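Local coordinates for protein alpha-glucosidase (PDB 5XFM) that hydrolyses beta-L-arabinopyranosides and alpha-galactosides as a bifunctional, calcium-binding glycoside hydrolase of family 97, at residues E357-W368 / V397-G406; G575-V583 / I632-K642. The protein carries 1 engineered substitution. All blocks are in the same frame, centred on the assembly; numbering follows the deposited sequence.

Interaction 1 (E357-W368 / V397-G406); sequences ELFLWYSSSGYW and VKGIKVDFFG
Ser364 grips Asp403 twice: its N and its OG both donate to Asp403 O, at 2.9 Å and 3.0 Å. A chi1 of 76° sets the hydroxyl between the backbone N and the carbonyl carbon, within reach of that oxygen. Ser364 CB lies over the centre of the Phe405 ring, 3.5 Å from its centroid. The Trp361 indole reaches toward the C-terminal end of strand 399-403, to Asp403 and Phe404. Its NE1 makes a weak bond to Asp403 OD2 (3.3 Å), the ring and carboxylate planes 58° apart, and Phe404 CE2 meets its edge at CZ2 (3.6 Å). Further on, Trp368 NE1 points nearly in its ring plane at Phe404 O, 3.1 Å away. Toward the strand starts Gly399 CA lies under the Phe359 face, 3.5 Å from the ring centroid, where a CB would collide with the ring.

The other end is looser: Lys398 bends past the partly exposed Glu357, but Glu357 OE2 and Lys398 NZ stay 4.3 Å apart, too far for a salt bridge. Strands 357-363 and 399-403 run parallel, linked by helix 382-395, the beta-alpha-beta unit of a TIM-barrel glycosidase, with Asp403 at its calcium-bearing end.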
loop_
_atom_site.group_PDB
_atom_site.type_symbol
_atom_site.label_atom_id
_atom_site.label_comp_id
_atom_site.label_asym_id
_atom_site.label_seq_id
_atom_site.Cartn_x
_atom_site.Cartn_y
_atom_site.Cartn_z
ATOM N N GLU A 357 -5.724 0.320 -25.121
ATOM C CA GLU A 357 -5.013 -0.936 -24.919
ATOM C C GLU A 357 -5.604 -1.690 -23.735
ATOM O O GLU A 357 -6.321 -1.106 -22.922
ATOM C CB GLU A 357 -3.521 -0.654 -24.727
ATOM C CG GLU A 357 -2.789 -0.462 -26.051
ATOM C CD GLU A 357 -1.526 0.348 -25.911
ATOM O OE1 GLU A 357 -1.518 1.277 -25.077
ATOM O OE2 GLU A 357 -0.544 0.065 -26.631
ATOM N N LEU A 358 -5.308 -2.983 -23.630
ATOM C CA LEU A 358 -5.988 -3.820 -22.644
ATOM C C LEU A 358 -5.125 -4.342 -21.494
ATOM O O LEU A 358 -3.923 -4.574 -21.636
ATOM C CB LEU A 358 -6.637 -5.021 -23.335
ATOM C CG LEU A 358 -7.604 -4.740 -24.477
ATOM C CD1 LEU A 358 -8.169 -6.046 -24.975
ATOM C CD2 LEU A 358 -8.717 -3.822 -24.003
ATOM N N PHE A 359 -5.772 -4.502 -20.345
ATOM C CA PHE A 359 -5.253 -5.303 -19.243
ATOM C C PHE A 359 -6.121 -6.541 -19.155
ATOM O O PHE A 359 -7.347 -6.442 -19.257
ATOM C CB PHE A 359 -5.291 -4.540 -17.921
ATOM C CG PHE A 359 -4.105 -3.664 -17.678
ATOM C CD1 PHE A 359 -3.832 -2.598 -18.516
ATOM C CD2 PHE A 359 -3.295 -3.863 -16.565
ATOM C CE1 PHE A 359 -2.758 -1.771 -18.277
ATOM C CE2 PHE A 359 -2.217 -3.033 -16.317
ATOM C CZ PHE A 359 -1.948 -1.988 -17.173
ATOM N N LEU A 360 -5.506 -7.704 -18.983
ATOM C CA LEU A 360 -6.279 -8.931 -18.830
ATOM C C LEU A 360 -6.117 -9.552 -17.443
ATOM O O LEU A 360 -5.015 -9.554 -16.869
ATOM C CB LEU A 360 -5.897 -9.945 -19.909
ATOM C CG LEU A 360 -6.186 -9.509 -21.346
ATOM C CD1 LEU A 360 -5.888 -10.637 -22.323
ATOM C CD2 LEU A 360 -7.632 -9.050 -21.474
ATOM N N TRP A 361 -7.238 -10.052 -16.917
ATOM C CA TRP A 361 -7.321 -10.720 -15.617
ATOM C C TRP A 361 -6.815 -12.157 -15.676
ATOM O O TRP A 361 -7.172 -12.921 -16.579
ATOM C CB TRP A 361 -8.772 -10.716 -15.108
ATOM C CG TRP A 361 -8.955 -11.170 -13.675
ATOM C CD1 TRP A 361 -9.055 -10.367 -12.569
ATOM C CD2 TRP A 361 -9.101 -12.519 -13.198
ATOM N NE1 TRP A 361 -9.236 -11.131 -11.438
ATOM C CE2 TRP A 361 -9.268 -12.453 -11.796
ATOM C CE3 TRP A 361 -9.097 -13.772 -13.816
ATOM C CZ2 TRP A 361 -9.432 -13.592 -11.010
ATOM C CZ3 TRP A 361 -9.254 -14.898 -13.032
ATOM C CH2 TRP A 361 -9.418 -14.802 -11.645
ATOM N N TYR A 362 -5.965 -12.513 -14.720
ATOM C CA TYR A 362 -5.547 -13.899 -14.529
ATOM C C TYR A 362 -5.640 -14.284 -13.064
ATOM O O TYR A 362 -5.425 -13.445 -12.192
ATOM C CB TYR A 362 -4.112 -14.113 -15.031
ATOM C CG TYR A 362 -3.981 -14.228 -16.532
ATOM C CD1 TYR A 362 -3.986 -13.097 -17.339
ATOM C CD2 TYR A 362 -3.844 -15.472 -17.144
ATOM C CE1 TYR A 362 -3.868 -13.202 -18.715
ATOM C CE2 TYR A 362 -3.725 -15.585 -18.519
ATOM C CZ TYR A 362 -3.740 -14.446 -19.297
ATOM O OH TYR A 362 -3.624 -14.553 -20.661
ATOM N N SER A 363 -5.940 -15.549 -12.783
ATOM C CA SER A 363 -5.744 -16.052 -11.430
ATOM C C SER A 363 -4.301 -16.511 -11.296
ATOM O O SER A 363 -3.762 -17.163 -12.195
ATOM C CB SER A 363 -6.701 -17.197 -11.092
ATOM O OG SER A 363 -6.588 -17.558 -9.716
ATOM N N SER A 364 -3.668 -16.155 -10.185
ATOM C CA SER A 364 -2.355 -16.697 -9.871
ATOM C C SER A 364 -2.509 -18.169 -9.559
ATOM O O SER A 364 -1.556 -18.942 -9.635
ATOM C CB SER A 364 -1.738 -15.982 -8.675
ATOM O OG SER A 364 -2.350 -16.425 -7.481
ATOM N N SER A 365 -3.735 -18.540 -9.213
ATOM C CA SER A 365 -4.010 -19.807 -8.551
ATOM C C SER A 365 -3.929 -21.023 -9.456
ATOM O O SER A 365 -4.523 -21.085 -10.539
ATOM C CB SER A 365 -5.376 -19.755 -7.862
ATOM O OG SER A 365 -6.430 -19.685 -8.801
ATOM N N GLY A 366 -3.130 -21.969 -8.983
ATOM C CA GLY A 366 -3.077 -23.305 -9.505
ATOM C C GLY A 366 -3.489 -24.307 -8.447
ATOM O O GLY A 366 -4.431 -25.065 -8.658
ATOM N N TYR A 367 -2.794 -24.333 -7.309
ATOM C CA TYR A 367 -2.921 -25.493 -6.428
ATOM C C TYR A 367 -3.240 -25.258 -4.942
ATOM O O TYR A 367 -3.120 -26.189 -4.148
ATOM C CB TYR A 367 -1.635 -26.325 -6.521
ATOM C CG TYR A 367 -0.378 -25.598 -6.087
ATOM C CD1 TYR A 367 -0.052 -25.477 -4.739
ATOM C CD2 TYR A 367 0.491 -25.047 -7.021
ATOM C CE1 TYR A 367 1.089 -24.812 -4.335
ATOM C CE2 TYR A 367 1.640 -24.384 -6.623
ATOM C CZ TYR A 367 1.930 -24.270 -5.276
ATOM O OH TYR A 367 3.067 -23.614 -4.859
ATOM N N TRP A 368 -3.697 -24.073 -4.551
ATOM C CA TRP A 368 -3.870 -23.839 -3.116
ATOM C C TRP A 368 -5.282 -23.425 -2.684
ATOM O O TRP A 368 -5.553 -23.312 -1.484
ATOM C CB TRP A 368 -2.869 -22.780 -2.634
ATOM C CG TRP A 368 -2.918 -21.508 -3.427
ATOM C CD1 TRP A 368 -3.737 -20.437 -3.202
ATOM C CD2 TRP A 368 -2.121 -21.170 -4.566
ATOM N NE1 TRP A 368 -3.503 -19.458 -4.126
ATOM C CE2 TRP A 368 -2.514 -19.880 -4.978
ATOM C CE3 TRP A 368 -1.112 -21.831 -5.276
ATOM C CZ2 TRP A 368 -1.931 -19.236 -6.066
ATOM C CZ3 TRP A 368 -0.543 -21.197 -6.357
ATOM C CH2 TRP A 368 -0.950 -19.909 -6.742
ATOM N N VAL A 397 -1.061 -6.871 -25.725
ATOM C CA VAL A 397 -1.681 -6.586 -24.434
ATOM C C VAL A 397 -0.611 -5.914 -23.584
ATOM O O VAL A 397 0.556 -6.296 -23.641
ATOM C CB VAL A 397 -2.223 -7.866 -23.742
ATOM C CG1 VAL A 397 -2.796 -7.544 -22.363
ATOM C CG2 VAL A 397 -3.282 -8.540 -24.613
ATOM N N LYS A 398 -1.007 -4.893 -22.831
ATOM C CA LYS A 398 -0.070 -4.048 -22.108
ATOM C C LYS A 398 0.000 -4.301 -20.606
ATOM O O LYS A 398 0.882 -3.771 -19.933
ATOM C CB LYS A 398 -0.414 -2.578 -22.349
ATOM C CG LYS A 398 -0.208 -2.123 -23.781
ATOM C CD LYS A 398 1.196 -2.487 -24.242
ATOM C CE LYS A 398 1.733 -1.491 -25.244
ATOM N NZ LYS A 398 3.212 -1.616 -25.382
ATOM N N GLY A 399 -0.928 -5.085 -20.073
ATOM C CA GLY A 399 -0.926 -5.335 -18.645
ATOM C C GLY A 399 -1.715 -6.550 -18.210
ATOM O O GLY A 399 -2.573 -7.040 -18.946
ATOM N N ILE A 400 -1.402 -7.055 -17.021
ATOM C CA ILE A 400 -2.184 -8.136 -16.443
ATOM C C ILE A 400 -2.580 -7.854 -14.999
ATOM O O ILE A 400 -1.839 -7.218 -14.237
ATOM C CB ILE A 400 -1.444 -9.485 -16.492
ATOM C CG1 ILE A 400 -0.076 -9.391 -15.823
ATOM C CG2 ILE A 400 -1.312 -9.949 -17.917
ATOM C CD1 ILE A 400 0.590 -10.741 -15.648
ATOM N N LYS A 401 -3.769 -8.327 -14.641
ATOM C CA LYS A 401 -4.246 -8.263 -13.269
ATOM C C LYS A 401 -4.295 -9.674 -12.696
ATOM O O LYS A 401 -5.096 -10.500 -13.147
ATOM C CB LYS A 401 -5.623 -7.594 -13.210
ATOM C CG LYS A 401 -6.275 -7.602 -11.835
ATOM C CD LYS A 401 -7.658 -6.990 -11.883
ATOM C CE LYS A 401 -8.362 -7.118 -10.550
ATOM N NZ LYS A 401 -9.733 -6.547 -10.565
ATOM N N VAL A 402 -3.435 -9.950 -11.713
ATOM C CA VAL A 402 -3.280 -11.303 -11.170
ATOM C C VAL A 402 -3.834 -11.427 -9.750
ATOM O O VAL A 402 -3.445 -10.675 -8.851
ATOM C CB VAL A 402 -1.805 -11.736 -11.157
ATOM C CG1 VAL A 402 -1.691 -13.190 -10.758
ATOM C CG2 VAL A 402 -1.160 -11.500 -12.529
ATOM N N ASP A 403 -4.718 -12.406 -9.546
ATOM C CA ASP A 403 -5.558 -12.443 -8.353
ATOM C C ASP A 403 -5.382 -13.709 -7.508
ATOM O O ASP A 403 -4.772 -14.681 -7.950
ATOM C CB ASP A 403 -7.026 -12.304 -8.760
ATOM C CG ASP A 403 -7.843 -11.528 -7.745
ATOM O OD1 ASP A 403 -7.505 -11.587 -6.542
ATOM O OD2 ASP A 403 -8.818 -10.856 -8.157
ATOM N N PHE A 404 -5.896 -13.662 -6.280
ATOM C CA PHE A 404 -6.061 -14.838 -5.406
ATOM C C PHE A 404 -4.779 -15.593 -5.040
ATOM O O PHE A 404 -4.696 -16.802 -5.231
ATOM C CB PHE A 404 -7.045 -15.834 -6.039
ATOM C CG PHE A 404 -8.425 -15.282 -6.260
ATOM C CD1 PHE A 404 -9.112 -14.660 -5.229
ATOM C CD2 PHE A 404 -9.035 -15.391 -7.497
ATOM C CE1 PHE A 404 -10.383 -14.157 -5.430
ATOM C CE2 PHE A 404 -10.300 -14.880 -7.707
ATOM C CZ PHE A 404 -10.975 -14.266 -6.671
ATOM N N PHE A 405 -3.798 -14.901 -4.473
ATOM C CA PHE A 405 -2.557 -15.564 -4.065
ATOM C C PHE A 405 -2.708 -16.355 -2.761
ATOM O O PHE A 405 -3.711 -16.234 -2.056
ATOM C CB PHE A 405 -1.432 -14.548 -3.928
ATOM C CG PHE A 405 -0.901 -14.047 -5.244
ATOM C CD1 PHE A 405 -1.531 -12.996 -5.905
ATOM C CD2 PHE A 405 0.213 -14.630 -5.830
ATOM C CE1 PHE A 405 -1.042 -12.521 -7.121
ATOM C CE2 PHE A 405 0.704 -14.159 -7.046
ATOM C CZ PHE A 405 0.079 -13.102 -7.693
ATOM N N GLY A 406 -1.690 -17.157 -2.451
ATOM C CA GLY A 406 -1.735 -18.126 -1.363
ATOM C C GLY A 406 -1.238 -17.720 0.018
ATOM O O GLY A 406 -1.065 -18.567 0.895
#

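Interaction 2 (G575-V583 / I632-K642)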
loop_
_atom_site.group_PDB
_atom_site.type_symbol
_atom_site.label_atom_id
_atom_site.label_comp_id
_atom_site.label_asym_id
_atom_site.label_seq_id
_atom_site.Cartn_x
_atom_site.Cartn_y
_atom_site.Cartn_z
ATOM N N GLY A 575 3.581 18.060 -12.447
ATOM C CA GLY A 575 4.201 19.125 -13.202
ATOM C C GLY A 575 4.119 20.408 -12.408
ATOM O O GLY A 575 4.637 20.499 -11.299
ATOM N N ASP A 576 3.422 21.391 -12.959
ATOM C CA ASP A 576 3.280 22.670 -12.289
ATOM C C ASP A 576 1.871 22.831 -11.720
ATOM O O ASP A 576 1.548 23.861 -11.125
ATOM C CB ASP A 576 3.588 23.797 -13.276
ATOM C CG ASP A 576 5.067 24.121 -13.348
ATOM O OD1 ASP A 576 5.761 23.983 -12.323
ATOM O OD2 ASP A 576 5.540 24.484 -14.447
ATOM N N THR A 577 1.044 21.798 -11.878
ATOM C CA THR A 577 -0.352 21.865 -11.437
ATOM C C THR A 577 -0.580 21.265 -10.053
ATOM O O THR A 577 -0.253 20.097 -9.810
ATOM C CB THR A 577 -1.286 21.142 -12.424
ATOM O OG1 THR A 577 -0.922 21.475 -13.766
ATOM C CG2 THR A 577 -2.729 21.546 -12.172
ATOM N N TRP A 578 -1.177 22.050 -9.162
ATOM C CA TRP A 578 -1.495 21.569 -7.820
ATOM C C TRP A 578 -2.963 21.193 -7.674
ATOM O O TRP A 578 -3.864 21.915 -8.132
ATOM C CB TRP A 578 -1.127 22.611 -6.755
ATOM C CG TRP A 578 0.312 22.553 -6.312
ATOM C CD1 TRP A 578 1.331 23.364 -6.719
ATOM C CD2 TRP A 578 0.887 21.629 -5.375
ATOM N NE1 TRP A 578 2.504 23.003 -6.095
ATOM C CE2 TRP A 578 2.257 21.940 -5.267
ATOM C CE3 TRP A 578 0.375 20.568 -4.621
ATOM C CZ2 TRP A 578 3.119 21.232 -4.432
ATOM C CZ3 TRP A 578 1.231 19.865 -3.798
ATOM C CH2 TRP A 578 2.588 20.201 -3.707
ATOM N N TYR A 579 -3.175 20.037 -7.046
ATOM C CA TYR A 579 -4.495 19.505 -6.739
ATOM C C TYR A 579 -4.667 19.340 -5.227
ATOM O O TYR A 579 -4.000 18.510 -4.615
ATOM C CB TYR A 579 -4.708 18.146 -7.416
ATOM C CG TYR A 579 -4.605 18.121 -8.931
ATOM C CD1 TYR A 579 -3.374 18.205 -9.571
ATOM C CD2 TYR A 579 -5.741 17.958 -9.718
ATOM C CE1 TYR A 579 -3.281 18.163 -10.956
ATOM C CE2 TYR A 579 -5.658 17.913 -11.098
ATOM C CZ TYR A 579 -4.428 18.017 -11.711
ATOM O OH TYR A 579 -4.345 17.971 -13.081
ATOM N N LEU A 580 -5.562 20.109 -4.621
ATOM C CA LEU A 580 -5.893 19.893 -3.219
ATOM C C LEU A 580 -7.221 19.148 -3.108
ATOM O O LEU A 580 -8.205 19.499 -3.753
ATOM C CB LEU A 580 -5.954 21.212 -2.446
ATOM C CG LEU A 580 -6.204 21.015 -0.948
ATOM C CD1 LEU A 580 -5.244 21.844 -0.131
ATOM C CD2 LEU A 580 -7.637 21.358 -0.585
ATOM N N ALA A 581 -7.235 18.103 -2.293
ATOM C CA ALA A 581 -8.434 17.308 -2.107
ATOM C C ALA A 581 -8.698 17.115 -0.626
ATOM O O ALA A 581 -7.770 16.875 0.159
ATOM C CB ALA A 581 -8.305 15.970 -2.810
ATOM N N ALA A 582 -9.963 17.251 -0.244
ATOM C CA ALA A 582 -10.345 17.046 1.147
ATOM C C ALA A 582 -11.681 16.340 1.247
ATOM O O ALA A 582 -12.575 16.592 0.443
ATOM C CB ALA A 582 -10.390 18.375 1.891
ATOM N N VAL A 583 -11.812 15.432 2.213
ATOM C CA VAL A 583 -13.121 14.849 2.512
ATOM C C VAL A 583 -13.379 14.751 4.013
ATOM O O VAL A 583 -12.438 14.727 4.836
ATOM C CB VAL A 583 -13.302 13.431 1.908
ATOM C CG1 VAL A 583 -13.205 13.456 0.384
ATOM C CG2 VAL A 583 -12.310 12.452 2.523
ATOM N N ILE A 632 -17.040 21.756 4.855
ATOM C CA ILE A 632 -17.326 20.495 4.186
ATOM C C ILE A 632 -18.427 19.731 4.917
ATOM O O ILE A 632 -18.267 19.352 6.081
ATOM C CB ILE A 632 -16.067 19.609 4.087
ATOM C CG1 ILE A 632 -14.880 20.410 3.545
ATOM C CG2 ILE A 632 -16.344 18.383 3.231
ATOM C CD1 ILE A 632 -13.534 19.733 3.753
ATOM N N ARG A 633 -19.544 19.521 4.230
ATOM C CA ARG A 633 -20.651 18.733 4.757
ATOM C C ARG A 633 -20.211 17.299 5.035
ATOM O O ARG A 633 -19.236 16.824 4.447
ATOM C CB ARG A 633 -21.835 18.763 3.782
ATOM C CG ARG A 633 -21.714 17.837 2.583
ATOM C CD ARG A 633 -22.934 17.977 1.680
ATOM N NE ARG A 633 -24.077 17.205 2.162
ATOM C CZ ARG A 633 -25.342 17.491 1.877
ATOM N NH1 ARG A 633 -25.630 18.536 1.111
ATOM N NH2 ARG A 633 -26.321 16.737 2.358
ATOM N N PRO A 634 -20.898 16.620 5.969
ATOM C CA PRO A 634 -20.656 15.193 6.209
ATOM C C PRO A 634 -20.821 14.354 4.942
ATOM O O PRO A 634 -21.718 14.627 4.140
ATOM C CB PRO A 634 -21.715 14.832 7.257
ATOM C CG PRO A 634 -22.007 16.127 7.947
ATOM C CD PRO A 634 -21.947 17.152 6.858
ATOM N N GLN A 635 -19.950 13.357 4.775
ATOM C CA GLN A 635 -19.931 12.496 3.591
ATOM C C GLN A 635 -19.623 13.301 2.331
ATOM O O GLN A 635 -19.905 12.859 1.213
ATOM C CB GLN A 635 -21.261 11.743 3.435
ATOM C CG GLN A 635 -21.728 11.040 4.703
ATOM C CD GLN A 635 -20.826 9.887 5.100
ATOM O OE1 GLN A 635 -20.456 9.061 4.266
ATOM N NE2 GLN A 635 -20.443 9.843 6.372
ATOM N N GLY A 636 -19.048 14.487 2.518
ATOM C CA GLY A 636 -18.748 15.364 1.403
ATOM C C GLY A 636 -17.265 15.642 1.221
ATOM O O GLY A 636 -16.415 15.145 1.979
ATOM N N GLY A 637 -16.962 16.456 0.212
ATOM C CA GLY A 637 -15.593 16.764 -0.144
ATOM C C GLY A 637 -15.434 18.073 -0.895
ATOM O O GLY A 637 -16.413 18.711 -1.288
ATOM N N ILE A 638 -14.177 18.456 -1.101
ATOM C CA ILE A 638 -13.811 19.697 -1.773
ATOM C C ILE A 638 -12.551 19.451 -2.589
ATOM O O ILE A 638 -11.674 18.688 -2.167
ATOM C CB ILE A 638 -13.580 20.854 -0.764
ATOM C CG1 ILE A 638 -14.870 21.640 -0.549
ATOM C CG2 ILE A 638 -12.500 21.813 -1.246
ATOM C CD1 ILE A 638 -14.855 22.503 0.685
ATOM N N LEU A 639 -12.471 20.058 -3.770
ATOM C CA LEU A 639 -11.284 19.885 -4.594
ATOM C C LEU A 639 -10.864 21.229 -5.223
ATOM O O LEU A 639 -11.674 21.881 -5.865
ATOM C CB LEU A 639 -11.566 18.818 -5.654
ATOM C CG LEU A 639 -10.467 18.009 -6.343
ATOM C CD1 LEU A 639 -11.099 17.186 -7.456
ATOM C CD2 LEU A 639 -9.308 18.839 -6.861
ATOM N N CYS A 640 -9.610 21.642 -5.026
ATOM C CA CYS A 640 -9.078 22.876 -5.628
ATOM C C CYS A 640 -7.964 22.587 -6.636
ATOM O O CYS A 640 -7.042 21.846 -6.333
ATOM C CB CYS A 640 -8.528 23.823 -4.553
ATOM S SG CYS A 640 -9.679 24.306 -3.257
ATOM N N ILE A 641 -8.039 23.169 -7.831
ATOM C CA ILE A 641 -7.013 22.918 -8.849
ATOM C C ILE A 641 -6.418 24.205 -9.416
ATOM O O ILE A 641 -7.153 25.116 -9.812
ATOM C CB ILE A 641 -7.566 22.083 -10.029
ATOM C CG1 ILE A 641 -8.138 20.757 -9.536
ATOM C CG2 ILE A 641 -6.480 21.821 -11.062
ATOM C CD1 ILE A 641 -9.003 20.047 -10.552
ATOM N N LYS A 642 -5.086 24.267 -9.462
ATOM C CA LYS A 642 -4.398 25.312 -10.223
ATOM C C LYS A 642 -2.941 24.964 -10.518
ATOM O O LYS A 642 -2.138 24.765 -9.606
ATOM C CB LYS A 642 -4.462 26.644 -9.476
ATOM C CG LYS A 642 -3.774 27.814 -10.173
ATOM C CD LYS A 642 -4.598 28.357 -11.330
ATOM C CE LYS A 642 -3.828 29.411 -12.118
ATOM N NZ LYS A 642 -4.391 29.615 -13.480
#
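Trp578, Leu580 and Ala582 each exchange a pair of backbone hydrogen bonds with Lys642, Cys640 and Ile638 in turn, holding strands 577-583 and 636-641 antiparallel, their directions 172° apart. The two are central neighbours in the antiparallel sheet of the C-terminal domain, although two further strands of that sheet lie between them in sequence. Lys642 O, at the C-terminus of the chain, accepts the Trp578 N-H, and Lys642 N donates in return to Trp578 O.

Tyr579, Ala581 and Val583 share one face of the sheet with Leu639 and Ile641. Tyr579 and Ile641 form a non-hydrogen-bonded pair, and Ile641 works with both branches. CG1, anti to the carbonyl carbon (chi1 -57°), touches Tyr579 CD2 at 3.7 Å, while CG2 stands over the ring face toward its rim and also meets Thr577 CG2 at 3.9 Å. An alanine in place of Ile641 is likely to open a gap under the Tyr579 ring and leave the Thr577 methyl without its apolar neighbour. Further along this face, Ala581 and Val583 pack against helix 512-521. Here too Gly637 faces Val583 with the CA atoms only 4.1 Å apart; a CB on Gly637 would run into Ala582 O and crowd Val583 CG1.

The opposite face carries Leu580, Ala582, Ile638 and Cys640. Leu580 CB and Cys640 CB lie 4.2 Å apart, and Ile632 comes in from before the type II turn Arg633-Gly636 to set its CD1 3.9 Å from Ala582 CB. Back on the face of Ile641, Leu639 leans across the strand gap and brings its CD2 methyl to 3.4 Å from Leu580 O.

Interaction 1 and interaction 2 lie in different domains and do not touch: their centres are 34 Å apart and their nearest atoms about 20 Å. The first joins parallel strands of the barrel, the second antiparallel strands of the C-terminal sheet, and the chain completes one before it opens the other. Interaction 1 alone borders the metal site. The Asp403 side chain lies about 5 Å from the calcium ion, close by but not among the three glutamates, Glu174, Glu452 and Glu458, that bind it. Helix 512-521, which leads into barrel strand 526-528, lies against interaction 2, so the C-terminal sheet abuts the barrel region.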